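Local atomic coordinates of LytB (Plasmodium falciparum, PDB entry 4N7B), a protein that reduces (E)-4-hydroxy-3-methylbut-2-enyl diphosphate to isopentenyl and dimethylallyl diphosphate with an iron-sulfur cluster, the last step of apicoplast isoprenoid precursor synthesis. Residues A[236-240]-A[520-524]; A[252-258]-A[287-293]; A[279-283]-A[302-308]; A[309-313]-A[523-529]. All blocks are in the same frame, centred on the assembly; numbering follows the deposited sequence. Where two conformers were deposited one is given.

Contact 1 (A[236-240]-A[520-524])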
loop_
_atom_site.group_PDB
_atom_site.type_symbol
_atom_site.label_atom_id
_atom_site.label_comp_id
_atom_site.label_asym_id
_atom_site.label_seq_id
_atom_site.Cartn_x
_atom_site.Cartn_y
_atom_site.Cartn_z
ATOM N N ARG A 236 0.971 9.626 7.145
ATOM C CA ARG A 236 0.638 10.919 6.556
ATOM C C ARG A 236 -0.833 11.032 6.150
ATOM O O ARG A 236 -1.485 12.053 6.361
ATOM C CB ARG A 236 1.515 11.147 5.337
ATOM C CG ARG A 236 1.244 12.425 4.571
ATOM C CD ARG A 236 2.320 12.570 3.498
ATOM N NE ARG A 236 2.131 13.715 2.608
ATOM C CZ ARG A 236 1.463 13.684 1.455
ATOM N NH1 ARG A 236 0.867 12.570 1.055
ATOM N NH2 ARG A 236 1.379 14.779 0.702
ATOM N N ALA A 237 -1.360 9.980 5.552
ATOM C CA ALA A 237 -2.722 10.016 5.067
ATOM C C ALA A 237 -3.697 10.069 6.250
ATOM O O ALA A 237 -4.663 10.834 6.250
ATOM C CB ALA A 237 -2.978 8.806 4.190
ATOM N N ILE A 238 -3.434 9.270 7.276
ATOM C CA ILE A 238 -4.281 9.282 8.464
ATOM C C ILE A 238 -4.245 10.648 9.131
ATOM O O ILE A 238 -5.285 11.235 9.417
ATOM C CB ILE A 238 -3.852 8.207 9.471
ATOM C CG1 ILE A 238 -3.989 6.815 8.833
ATOM C CG2 ILE A 238 -4.701 8.285 10.724
ATOM C CD1 ILE A 238 -3.475 5.670 9.686
ATOM N N GLU A 239 -3.048 11.169 9.369
ATOM C CA GLU A 239 -2.919 12.467 10.023
ATOM C C GLU A 239 -3.647 13.539 9.198
ATOM O O GLU A 239 -4.265 14.443 9.749
ATOM C CB GLU A 239 -1.438 12.812 10.218
ATOM C CG GLU A 239 -1.189 14.118 11.000
ATOM C CD GLU A 239 0.296 14.364 11.309
ATOM O OE1 GLU A 239 0.611 15.383 11.972
ATOM O OE2 GLU A 239 1.148 13.541 10.889
ATOM N N THR A 240 -3.607 13.414 7.874
ATOM C CA THR A 240 -4.290 14.380 7.014
ATOM C C THR A 240 -5.775 14.412 7.347
ATOM O O THR A 240 -6.367 15.481 7.462
ATOM C CB THR A 240 -4.129 14.051 5.525
ATOM O OG1 THR A 240 -2.779 14.307 5.116
ATOM C CG2 THR A 240 -5.076 14.901 4.691
ATOM N N TRP A 520 8.293 13.198 5.103
ATOM C CA TRP A 520 7.234 13.895 4.403
ATOM C C TRP A 520 6.396 14.735 5.373
ATOM O O TRP A 520 6.115 14.318 6.485
ATOM C CB TRP A 520 6.355 12.891 3.673
ATOM C CG TRP A 520 7.135 12.001 2.726
ATOM C CD1 TRP A 520 8.328 12.282 2.117
ATOM C CD2 TRP A 520 6.770 10.685 2.303
ATOM N NE1 TRP A 520 8.722 11.219 1.330
ATOM C CE2 TRP A 520 7.779 10.229 1.425
ATOM C CE3 TRP A 520 5.680 9.851 2.573
ATOM C CZ2 TRP A 520 7.737 8.979 0.833
ATOM C CZ3 TRP A 520 5.637 8.601 1.971
ATOM C CH2 TRP A 520 6.659 8.181 1.107
ATOM N N LYS A 521 6.011 15.926 4.939
ATOM C CA LYS A 521 5.077 16.750 5.694
ATOM C C LYS A 521 3.673 16.536 5.132
ATOM O O LYS A 521 3.511 15.863 4.119
ATOM C CB LYS A 521 5.478 18.221 5.582
ATOM C CG LYS A 521 6.753 18.566 6.341
ATOM C CD LYS A 521 7.018 20.062 6.315
ATOM C CE LYS A 521 7.811 20.530 7.547
ATOM N NZ LYS A 521 9.291 20.308 7.455
ATOM N N LEU A 522 2.661 17.113 5.771
ATOM C CA LEU A 522 1.303 17.058 5.237
ATOM C C LEU A 522 1.198 17.866 3.944
ATOM O O LEU A 522 2.051 18.707 3.658
ATOM C CB LEU A 522 0.308 17.593 6.267
ATOM C CG LEU A 522 0.261 16.806 7.583
ATOM C CD1 LEU A 522 -0.629 17.497 8.573
ATOM C CD2 LEU A 522 -0.220 15.367 7.351
ATOM N N PRO A 523 0.141 17.619 3.154
ATOM C CA PRO A 523 -0.103 18.364 1.912
ATOM C C PRO A 523 -0.010 19.867 2.144
ATOM O O PRO A 523 -0.526 20.367 3.136
ATOM C CB PRO A 523 -1.527 17.945 1.527
ATOM C CG PRO A 523 -1.653 16.553 2.090
ATOM C CD PRO A 523 -0.903 16.611 3.403
ATOM N N LYS A 524 0.652 20.578 1.240
ATOM C CA LYS A 524 1.044 21.950 1.519
ATOM C C LYS A 524 -0.128 22.914 1.638
ATOM O O LYS A 524 -0.073 23.854 2.433
ATOM C CB LYS A 524 2.058 22.429 0.479
ATOM C CG LYS A 524 3.403 21.754 0.683
ATOM C CD LYS A 524 4.453 22.178 -0.325
ATOM C CE LYS A 524 5.661 21.236 -0.270
ATOM N NZ LYS A 524 6.868 21.848 -0.883
HETATM O O HOH W 1 3.625 16.989 1.198
#

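Contact 2 (A[252-258]-A[287-293])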
loop_
_atom_site.group_PDB
_atom_site.type_symbol
_atom_site.label_atom_id
_atom_site.label_comp_id
_atom_site.label_asym_id
_atom_site.label_seq_id
_atom_site.Cartn_x
_atom_site.Cartn_y
_atom_site.Cartn_z
ATOM N N ILE A 252 -16.243 15.028 7.181
ATOM C CA ILE A 252 -15.126 15.243 6.268
ATOM C C ILE A 252 -15.115 14.130 5.237
ATOM O O ILE A 252 -14.992 12.951 5.580
ATOM C CB ILE A 252 -13.783 15.252 7.013
ATOM C CG1 ILE A 252 -13.694 16.490 7.903
ATOM C CG2 ILE A 252 -12.620 15.210 6.031
ATOM C CD1 ILE A 252 -13.752 17.790 7.123
ATOM N N TYR A 253 -15.223 14.503 3.969
ATOM C CA TYR A 253 -15.391 13.523 2.909
ATOM C C TYR A 253 -14.056 13.037 2.380
ATOM O O TYR A 253 -13.156 13.828 2.116
ATOM C CB TYR A 253 -16.244 14.106 1.786
ATOM C CG TYR A 253 -17.683 14.248 2.205
ATOM C CD1 TYR A 253 -18.550 13.164 2.142
ATOM C CD2 TYR A 253 -18.169 15.447 2.706
ATOM C CE1 TYR A 253 -19.867 13.278 2.537
ATOM C CE2 TYR A 253 -19.490 15.570 3.108
ATOM C CZ TYR A 253 -20.332 14.481 3.020
ATOM O OH TYR A 253 -21.646 14.587 3.419
ATOM N N VAL A 254 -13.935 11.722 2.247
ATOM C CA VAL A 254 -12.714 11.118 1.741
ATOM C C VAL A 254 -13.052 10.240 0.553
ATOM O O VAL A 254 -13.960 9.419 0.622
ATOM C CB VAL A 254 -12.042 10.244 2.803
ATOM C CG1 VAL A 254 -10.793 9.595 2.236
ATOM C CG2 VAL A 254 -11.723 11.061 4.044
ATOM N N LYS A 255 -12.318 10.422 -0.536
ATOM C CA LYS A 255 -12.534 9.639 -1.737
ATOM C C LYS A 255 -11.769 8.317 -1.629
ATOM O O LYS A 255 -10.546 8.307 -1.557
ATOM C CB LYS A 255 -12.097 10.441 -2.959
ATOM C CG LYS A 255 -12.010 9.641 -4.233
ATOM C CD LYS A 255 -13.335 9.025 -4.641
ATOM C CE LYS A 255 -13.171 8.273 -5.966
ATOM N NZ LYS A 255 -14.443 7.702 -6.507
ATOM N N HIS A 256 -12.538 7.229 -1.651
ATOM C CA HIS A 256 -12.103 5.868 -1.314
ATOM C C HIS A 256 -11.571 5.767 0.107
ATOM O O HIS A 256 -11.269 6.778 0.745
ATOM C CB HIS A 256 -11.077 5.298 -2.303
ATOM C CG HIS A 256 -10.936 3.807 -2.207
ATOM N ND1 HIS A 256 -11.862 2.941 -2.755
ATOM C CD2 HIS A 256 -10.013 3.027 -1.597
ATOM C CE1 HIS A 256 -11.502 1.697 -2.502
ATOM N NE2 HIS A 256 -10.385 1.721 -1.801
ATOM N N LYS A 257 -11.468 4.538 0.601
ATOM C CA LYS A 257 -10.953 4.300 1.938
ATOM C C LYS A 257 -9.542 4.878 2.017
ATOM O O LYS A 257 -8.728 4.692 1.122
ATOM C CB LYS A 257 -10.992 2.814 2.267
ATOM C CG LYS A 257 -12.424 2.298 2.367
ATOM C CD LYS A 257 -12.471 0.837 2.766
ATOM C CE LYS A 257 -13.888 0.402 3.153
ATOM N NZ LYS A 257 -14.346 0.988 4.455
ATOM N N ILE A 258 -9.279 5.624 3.075
ATOM C CA ILE A 258 -8.054 6.413 3.168
ATOM C C ILE A 258 -6.801 5.535 3.148
ATOM O O ILE A 258 -5.788 5.906 2.563
ATOM C CB ILE A 258 -8.106 7.301 4.423
ATOM C CG1 ILE A 258 -7.511 8.678 4.120
ATOM C CG2 ILE A 258 -7.485 6.602 5.606
ATOM C CD1 ILE A 258 -6.081 8.729 4.194
ATOM N N ILE A 287 -14.824 20.065 1.788
ATOM C CA ILE A 287 -13.530 19.392 1.775
ATOM C C ILE A 287 -13.650 18.005 1.169
ATOM O O ILE A 287 -14.558 17.251 1.511
ATOM C CB ILE A 287 -12.995 19.201 3.209
ATOM C CG1 ILE A 287 -12.861 20.547 3.926
ATOM C CG2 ILE A 287 -11.661 18.487 3.187
ATOM C CD1 ILE A 287 -11.492 21.185 3.771
ATOM N N LEU A 288 -12.728 17.669 0.274
ATOM C CA LEU A 288 -12.580 16.294 -0.162
ATOM C C LEU A 288 -11.128 15.883 -0.094
ATOM O O LEU A 288 -10.259 16.578 -0.620
ATOM C CB LEU A 288 -13.077 16.092 -1.585
ATOM C CG LEU A 288 -12.921 14.647 -2.081
ATOM C CD1 LEU A 288 -13.791 13.689 -1.271
ATOM C CD2 LEU A 288 -13.271 14.565 -3.549
ATOM N N ILE A 289 -10.877 14.743 0.543
ATOM C CA ILE A 289 -9.530 14.203 0.669
ATOM C C ILE A 289 -9.304 13.011 -0.258
ATOM O O ILE A 289 -10.112 12.077 -0.290
ATOM C CB ILE A 289 -9.264 13.755 2.107
ATOM C CG1 ILE A 289 -9.459 14.945 3.053
ATOM C CG2 ILE A 289 -7.868 13.192 2.228
ATOM C CD1 ILE A 289 -9.295 14.615 4.520
ATOM N N TYR A 290 -8.204 13.037 -1.005
ATOM C CA TYR A 290 -7.840 11.906 -1.853
ATOM C C TYR A 290 -6.980 10.937 -1.052
ATOM O O TYR A 290 -6.046 11.347 -0.360
ATOM C CB TYR A 290 -7.088 12.376 -3.102
ATOM C CG TYR A 290 -7.876 13.332 -3.968
ATOM C CD1 TYR A 290 -9.161 13.020 -4.398
ATOM C CD2 TYR A 290 -7.347 14.558 -4.340
ATOM C CE1 TYR A 290 -9.885 13.899 -5.185
ATOM C CE2 TYR A 290 -8.069 15.444 -5.128
ATOM C CZ TYR A 290 -9.335 15.113 -5.545
ATOM O OH TYR A 290 -10.049 16.000 -6.333
ATOM N N SER A 291 -7.283 9.650 -1.154
ATOM C CA SER A 291 -6.603 8.654 -0.342
ATOM C C SER A 291 -5.148 8.457 -0.758
ATOM O O SER A 291 -4.704 8.956 -1.791
ATOM C CB SER A 291 -7.326 7.311 -0.444
ATOM O OG SER A 291 -7.027 6.685 -1.678
ATOM N N ALA A 292 -4.419 7.695 0.052
ATOM C CA ALA A 292 -3.010 7.417 -0.180
ATOM C C ALA A 292 -2.739 6.740 -1.509
ATOM O O ALA A 292 -1.646 6.872 -2.056
ATOM C CB ALA A 292 -2.483 6.561 0.937
ATOM N N HIS A 293 -3.728 6.015 -2.022
ATOM C CA HIS A 293 -3.557 5.213 -3.232
ATOM C C HIS A 293 -3.605 6.059 -4.491
ATOM O O HIS A 293 -3.361 5.570 -5.593
ATOM C CB HIS A 293 -4.674 4.170 -3.310
ATOM C CG HIS A 293 -4.873 3.410 -2.038
ATOM N ND1 HIS A 293 -5.989 3.565 -1.246
ATOM C CD2 HIS A 293 -4.079 2.512 -1.406
ATOM C CE1 HIS A 293 -5.883 2.782 -0.187
ATOM N NE2 HIS A 293 -4.732 2.136 -0.257
#

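Contact 3 (A[279-283]-A[302-308])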
loop_
_atom_site.group_PDB
_atom_site.type_symbol
_atom_site.label_atom_id
_atom_site.label_comp_id
_atom_site.label_asym_id
_atom_site.label_seq_id
_atom_site.Cartn_x
_atom_site.Cartn_y
_atom_site.Cartn_z
ATOM N N LEU A 279 -18.807 11.345 -6.005
ATOM C CA LEU A 279 -18.569 12.733 -5.616
ATOM C C LEU A 279 -19.846 13.565 -5.478
ATOM O O LEU A 279 -19.809 14.663 -4.928
ATOM C CB LEU A 279 -17.606 13.403 -6.594
ATOM C CG LEU A 279 -16.149 13.341 -6.137
ATOM C CD1 LEU A 279 -15.640 11.899 -6.203
ATOM C CD2 LEU A 279 -15.281 14.285 -6.962
ATOM N N ASN A 280 -20.969 13.047 -5.967
ATOM C CA ASN A 280 -22.257 13.705 -5.757
ATOM C C ASN A 280 -22.706 13.604 -4.312
ATOM O O ASN A 280 -23.557 14.373 -3.859
ATOM C CB ASN A 280 -23.335 13.100 -6.650
ATOM C CG ASN A 280 -23.220 13.553 -8.081
ATOM O OD1 ASN A 280 -22.593 14.576 -8.373
ATOM N ND2 ASN A 280 -23.831 12.801 -8.989
ATOM N N ASP A 281 -22.132 12.639 -3.596
ATOM C CA ASP A 281 -22.393 12.480 -2.174
ATOM C C ASP A 281 -21.663 13.576 -1.420
ATOM O O ASP A 281 -21.800 13.699 -0.204
ATOM C CB ASP A 281 -21.925 11.107 -1.687
ATOM C CG ASP A 281 -22.757 9.971 -2.247
ATOM O OD1 ASP A 281 -23.629 10.234 -3.105
ATOM O OD2 ASP A 281 -22.533 8.813 -1.832
ATOM N N VAL A 282 -20.886 14.374 -2.150
ATOM C CA VAL A 282 -20.157 15.485 -1.551
ATOM C C VAL A 282 -20.771 16.832 -1.917
ATOM O O VAL A 282 -20.836 17.194 -3.090
ATOM C CB VAL A 282 -18.685 15.495 -1.984
ATOM C CG1 VAL A 282 -17.966 16.681 -1.344
ATOM C CG2 VAL A 282 -18.014 14.178 -1.606
ATOM N N PRO A 283 -21.228 17.578 -0.902
ATOM C CA PRO A 283 -21.692 18.956 -1.077
ATOM C C PRO A 283 -20.643 19.815 -1.771
ATOM O O PRO A 283 -19.456 19.720 -1.446
ATOM C CB PRO A 283 -21.886 19.441 0.361
ATOM C CG PRO A 283 -22.165 18.206 1.150
ATOM C CD PRO A 283 -21.375 17.111 0.488
ATOM N N ILE A 302 -13.611 17.153 -11.944
ATOM C CA ILE A 302 -14.962 17.113 -11.390
ATOM C C ILE A 302 -15.035 17.861 -10.071
ATOM O O ILE A 302 -16.012 18.558 -9.797
ATOM C CB ILE A 302 -15.409 15.682 -11.136
ATOM C CG1 ILE A 302 -15.678 14.987 -12.468
ATOM C CG2 ILE A 302 -16.650 15.658 -10.239
ATOM C CD1 ILE A 302 -16.245 13.601 -12.318
ATOM N N ALA A 303 -14.000 17.698 -9.251
ATOM C CA ALA A 303 -13.942 18.346 -7.948
ATOM C C ALA A 303 -13.995 19.858 -8.119
ATOM O O ALA A 303 -14.709 20.554 -7.395
ATOM C CB ALA A 303 -12.669 17.944 -7.206
ATOM N N LYS A 304 -13.243 20.354 -9.095
ATOM C CA LYS A 304 -13.132 21.787 -9.316
ATOM C C LYS A 304 -14.472 22.361 -9.750
ATOM O O LYS A 304 -14.853 23.441 -9.317
ATOM C CB LYS A 304 -12.036 22.092 -10.340
ATOM C CG LYS A 304 -10.660 22.227 -9.702
ATOM C CD LYS A 304 -9.546 21.697 -10.587
ATOM C CE LYS A 304 -8.398 21.193 -9.726
ATOM N NZ LYS A 304 -7.360 20.425 -10.467
ATOM N N LYS A 305 -15.193 21.620 -10.581
ATOM C CA LYS A 305 -16.545 22.001 -10.982
ATOM C C LYS A 305 -17.437 22.227 -9.765
ATOM O O LYS A 305 -18.252 23.148 -9.745
ATOM C CB LYS A 305 -17.161 20.914 -11.864
ATOM C CG LYS A 305 -16.852 21.046 -13.347
ATOM C CD LYS A 305 -17.631 20.009 -14.150
ATOM C CE LYS A 305 -17.806 20.430 -15.608
ATOM N NZ LYS A 305 -19.028 19.831 -16.236
ATOM N N LYS A 306 -17.280 21.375 -8.756
ATOM C CA LYS A 306 -18.049 21.489 -7.524
ATOM C C LYS A 306 -17.379 22.433 -6.540
ATOM O O LYS A 306 -17.831 22.574 -5.402
ATOM C CB LYS A 306 -18.190 20.126 -6.862
ATOM C CG LYS A 306 -19.052 19.150 -7.615
ATOM C CD LYS A 306 -18.982 17.790 -6.951
ATOM C CE LYS A 306 -20.256 17.005 -7.167
ATOM N NZ LYS A 306 -21.339 17.474 -6.242
ATOM N N LYS A 307 -16.308 23.080 -6.980
ATOM C CA LYS A 307 -15.537 23.963 -6.125
ATOM C C LYS A 307 -15.279 23.327 -4.752
ATOM O O LYS A 307 -15.602 23.901 -3.714
ATOM C CB LYS A 307 -16.250 25.311 -5.992
ATOM C CG LYS A 307 -15.313 26.503 -6.094
ATOM C CD LYS A 307 -15.751 27.483 -7.181
ATOM C CE LYS A 307 -14.708 28.580 -7.383
ATOM N NZ LYS A 307 -15.117 29.591 -8.395
ATOM N N LEU A 308 -14.683 22.138 -4.757
ATOM C CA LEU A 308 -14.345 21.459 -3.514
ATOM C C LEU A 308 -12.962 21.871 -3.034
ATOM O O LEU A 308 -12.107 22.261 -3.831
ATOM C CB LEU A 308 -14.369 19.944 -3.712
ATOM C CG LEU A 308 -15.696 19.345 -4.165
ATOM C CD1 LEU A 308 -15.512 17.864 -4.446
ATOM C CD2 LEU A 308 -16.761 19.567 -3.105
#

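Contact 4 (A[309-313]-A[523-529])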
loop_
_atom_site.group_PDB
_atom_site.type_symbol
_atom_site.label_atom_id
_atom_site.label_comp_id
_atom_site.label_asym_id
_atom_site.label_seq_id
_atom_site.Cartn_x
_atom_site.Cartn_y
_atom_site.Cartn_z
ATOM N N ILE A 309 -12.745 21.779 -1.728
ATOM C CA ILE A 309 -11.416 21.972 -1.176
ATOM C C ILE A 309 -10.679 20.664 -1.317
ATOM O O ILE A 309 -10.824 19.772 -0.485
ATOM C CB ILE A 309 -11.419 22.309 0.320
ATOM C CG1 ILE A 309 -12.572 23.247 0.685
ATOM C CG2 ILE A 309 -10.078 22.924 0.704
ATOM C CD1 ILE A 309 -12.471 24.597 0.046
ATOM N N GLU A 310 -9.898 20.548 -2.381
ATOM C CA GLU A 310 -9.136 19.344 -2.643
ATOM C C GLU A 310 -7.934 19.246 -1.719
ATOM O O GLU A 310 -7.062 20.113 -1.718
ATOM C CB GLU A 310 -8.663 19.339 -4.086
ATOM C CG GLU A 310 -9.778 19.198 -5.089
ATOM C CD GLU A 310 -9.264 19.255 -6.506
ATOM O OE1 GLU A 310 -9.182 20.376 -7.053
ATOM O OE2 GLU A 310 -8.921 18.182 -7.062
ATOM N N ILE A 311 -7.895 18.177 -0.936
ATOM C CA ILE A 311 -6.764 17.911 -0.062
ATOM C C ILE A 311 -6.187 16.538 -0.387
ATOM O O ILE A 311 -6.779 15.506 -0.066
ATOM C CB ILE A 311 -7.165 17.999 1.408
ATOM C CG1 ILE A 311 -7.532 19.450 1.730
ATOM C CG2 ILE A 311 -6.021 17.509 2.294
ATOM C CD1 ILE A 311 -7.636 19.742 3.192
ATOM N N ASP A 312 -5.023 16.544 -1.028
ATOM C CA ASP A 312 -4.504 15.355 -1.683
ATOM C C ASP A 312 -3.507 14.598 -0.814
ATOM O O ASP A 312 -2.359 15.013 -0.679
ATOM C CB ASP A 312 -3.837 15.752 -2.995
ATOM C CG ASP A 312 -3.443 14.556 -3.832
ATOM O OD1 ASP A 312 -3.638 13.402 -3.383
ATOM O OD2 ASP A 312 -2.917 14.766 -4.940
ATOM N N ALA A 313 -3.941 13.465 -0.261
ATOM C CA ALA A 313 -3.087 12.649 0.609
ATOM C C ALA A 313 -2.493 11.485 -0.155
ATOM O O ALA A 313 -2.031 10.510 0.450
ATOM C CB ALA A 313 -3.875 12.130 1.825
ATOM N N PRO A 523 0.141 17.619 3.154
ATOM C CA PRO A 523 -0.103 18.364 1.912
ATOM C C PRO A 523 -0.010 19.867 2.144
ATOM O O PRO A 523 -0.526 20.367 3.136
ATOM C CB PRO A 523 -1.527 17.945 1.527
ATOM C CG PRO A 523 -1.653 16.553 2.090
ATOM C CD PRO A 523 -0.903 16.611 3.403
ATOM N N LYS A 524 0.652 20.578 1.240
ATOM C CA LYS A 524 1.044 21.950 1.519
ATOM C C LYS A 524 -0.128 22.914 1.638
ATOM O O LYS A 524 -0.073 23.854 2.433
ATOM C CB LYS A 524 2.058 22.429 0.479
ATOM C CG LYS A 524 3.403 21.754 0.683
ATOM C CD LYS A 524 4.453 22.178 -0.325
ATOM C CE LYS A 524 5.661 21.236 -0.270
ATOM N NZ LYS A 524 6.868 21.848 -0.883
ATOM N N ASN A 525 -1.191 22.693 0.873
ATOM C CA ASN A 525 -2.324 23.613 0.929
ATOM C C ASN A 525 -3.011 23.447 2.270
ATOM O O ASN A 525 -3.451 24.408 2.895
ATOM C CB ASN A 525 -3.307 23.350 -0.206
ATOM C CG ASN A 525 -3.913 21.981 -0.125
ATOM O OD1 ASN A 525 -3.333 21.076 0.482
ATOM N ND2 ASN A 525 -5.082 21.807 -0.736
ATOM N N PHE A 526 -3.068 22.207 2.721
ATOM C CA PHE A 526 -3.649 21.895 4.003
ATOM C C PHE A 526 -2.846 22.520 5.141
ATOM O O PHE A 526 -3.417 23.020 6.111
ATOM C CB PHE A 526 -3.700 20.390 4.161
ATOM C CG PHE A 526 -4.225 19.953 5.471
ATOM C CD1 PHE A 526 -5.372 20.526 5.981
ATOM C CD2 PHE A 526 -3.585 18.968 6.192
ATOM C CE1 PHE A 526 -5.873 20.133 7.189
ATOM C CE2 PHE A 526 -4.079 18.566 7.403
ATOM C CZ PHE A 526 -5.231 19.154 7.905
ATOM N N LEU A 527 -1.522 22.495 5.021
ATOM C CA LEU A 527 -0.651 23.138 6.003
ATOM C C LEU A 527 -0.895 24.641 6.048
ATOM O O LEU A 527 -0.917 25.240 7.121
ATOM C CB LEU A 527 0.818 22.884 5.672
ATOM C CG LEU A 527 1.391 21.518 6.036
ATOM C CD1 LEU A 527 2.791 21.378 5.467
ATOM C CD2 LEU A 527 1.403 21.352 7.543
ATOM N N HIS A 528 -1.074 25.251 4.881
ATOM C CA HIS A 528 -1.323 26.687 4.812
ATOM C C HIS A 528 -2.573 27.047 5.611
ATOM O O HIS A 528 -2.590 28.034 6.355
ATOM C CB HIS A 528 -1.492 27.142 3.361
ATOM C CG HIS A 528 -1.535 28.633 3.201
ATOM N ND1 HIS A 528 -0.409 29.425 3.288
ATOM C CD2 HIS A 528 -2.570 29.476 2.972
ATOM C CE1 HIS A 528 -0.747 30.689 3.110
ATOM N NE2 HIS A 528 -2.053 30.747 2.919
ATOM N N MET A 529 -3.619 26.239 5.447
ATOM C CA MET A 529 -4.864 26.443 6.177
ATOM C C MET A 529 -4.580 26.468 7.666
ATOM O O MET A 529 -4.917 27.429 8.366
ATOM C CB MET A 529 -5.852 25.324 5.866
ATOM C CG MET A 529 -6.266 25.272 4.408
ATOM S SD MET A 529 -7.380 23.902 4.053
ATOM C CE MET A 529 -7.290 23.837 2.267
HETATM O O HOH W 2 -3.277 19.122 -1.084
#

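Contact 1 (A[236-240]-A[520-524])
Arg-236 reaches out from helix 232-247 to the backbone of the 520-524 loop. Its CG stands anti to the backbone N (chi1 177°), and the chain runs straight on to NE. Arg-236 NE gives a hydrogen bond of 3.0 Å to Lys-521 O. The acceptor lies at the edge of the guanidinium, almost in its plane, and the N-H...O angle is 156°. Water 1 bridges NH2 and the same carbonyl oxygen. NH1 is hydrogen-bonded to Thr-314 O, so the flat group is held from more than one side. Pro-523 covers one face of it, with Pro-523 CG 3.8 Å from Arg-236 NH2. The Trp-520 indole is turned 82° from the guanidinium plane, and Trp-520 CB lies 4.1 Å from Arg-236 CD. Leu-522 lies across the extended chain of Glu-239 at about a right angle. Leu-522 CD2 also meets Thr-240 OG1 at 3.6 Å. That hydroxyl donates to Arg-236 O within the helix, while Thr-240 N reaches the same oxygen from its opposite face. The Trp-520 side chain touches Cys-315, a cluster ligand, and its nearest atom is about 4 Å from the cluster. The contact thus lays the C-terminal loop against a helix beside the cluster site of this IspH-family reductase.

Contact 2 (A[252-258]-A[287-293])
Leu-288 on strand 287-290 packs on Tyr-253 of the adjacent strand 252-255. Its CB points to the sheet face that also carries Tyr-253 and Lys-255. A chi1 of 179° places CG, and chi2 of 64° then turns CD1 toward the other strand. Leu-288 CD1 meets Tyr-253 O at 3.4 Å and Lys-255 N at 3.7 Å. On the other face, Ile-289 CD1 touches Ile-252 CG2 at 3.7 Å. The strands are parallel. Ile-289 N donates to Tyr-253 O at 2.9 Å, and Ile-289 O accepts from Lys-255 N at 2.8 Å. Beyond the strands, Ser-291 CB sits 3.4 Å from Lys-257 O. In the conformer given, the His-256 ring comes close to that of His-293, with 79° between planes, and His-256 NE2 is hydrogen-bonded to His-260. His-260 also stacks on His-293. The nearest atom of a bound sulfate is about 3 Å from the His-293 side chain. Backbone-bonded strands thus lead into a polar, histidine-rich end, consistent with a diphosphate-binding role for His-293.

Contact 3 (A[279-283]-A[302-308])
Val-282 and Leu-308 form the apolar centre, with Val-282 CG1 3.6 Å from Leu-308 CD2. Leu-308 has CG anti to its carbonyl carbon (chi1 -60°), which sends the side chain toward the 279-283 turn. CD2 also lies against Pro-283 O. Leu-279 extends the apolar patch along the helix. Leu-279 CD2 packs on Ile-302 CG2 at 3.8 Å and sits more loosely by Leu-308 CD1. Leu-288 of strand 287-290 touches both Leu-279 and Leu-308. Helix 297-305 ends here in a Schellman motif. Lys-307, with positive phi, is its C-prime residue. Leu-308 N bonds to Ala-303 O, and Lys-307 N bonds to Lys-304 O at 2.8 Å. The chain then enters strand 309-312, next to strand 287-290 in a parallel sheet, so the helix belongs to a beta-alpha-beta crossover. The polar edge is made by Lys-306. Its chain stays extended until a bend at chi4 (-78°), which turns NZ to the loop carbonyls. Lys-306 NZ donates to Val-282 O at 3.2 Å, meeting it nearly head-on, at a C=O...N angle of 167°. Lys-306 CE passes 3.3 Å from Leu-279 O, and the Lys-306 and Asn-280 side chains cross at about a right angle. NZ also forms a salt bridge with Asp-284.

Contact 4 (A[309-313]-A[523-529])
Asn-525 ND2 donates to Glu-310 O at 2.8 Å, the direct polar bond between strand 309-312 and helix 524-533. The donor lies in the carbonyl plane, and the oxygen lies close to the plane of the amide. The bond itself is bent, with an N-H...O angle of 133°. Asn-525 CG sits between its backbone N and carbonyl carbon (chi1 63°), which swings the amide across to the strand. Water 2 accepts from Asp-312 N at 3.1 Å. Its link to Asn-525 OD1 is too short to be trusted and stays doubtful. Ile-311 packs beside the amide. Ile-311 CD1 meets Phe-526 CD1 at 3.7 Å, obliquely to the ring, and Ile-311 CG2 approaches Phe-526 CB. Ile-311 CD1 lies 4.2 Å from Met-529 CE. Met-529 keeps an extended chain, and Met-529 CE presses on Ile-309 CG2 at 3.3 Å, closer than usual for two carbons. Pro-523, at the N-cap position, sets its CG 3.2 Å from Asp-312 O. Behind this layer, Phe-526 and Ile-311 both touch Cys-244 of helix 232-247. Strand 309-312 is outermost in its parallel four-stranded sheet. The C-terminal helix crosses it at 118° between the short segment axes and packs at that edge, as in a layered alpha/beta domain.

Contact 2 is the buried one and holds the middle of the parallel sheet. Contacts 1, 3 and 4 are partly buried: contact 1 joins a loop to helix 232-247, contact 3 a turn to the end of helix 297-305, contact 4 a helix to the sheet edge. Contacts 2 and 4 reach neighbouring strands of that sheet, and Leu-288 O and Ile-311 N probably bond between them. Contacts 1 and 4 share Pro-523 and settle the same C-terminal stretch. Contact 3 lies away from the annotated sites. Contact 2 relies on strand bonds, whereas single side chains bond to backbone carbonyls in the others: an arginine, a lysine and an asparagine.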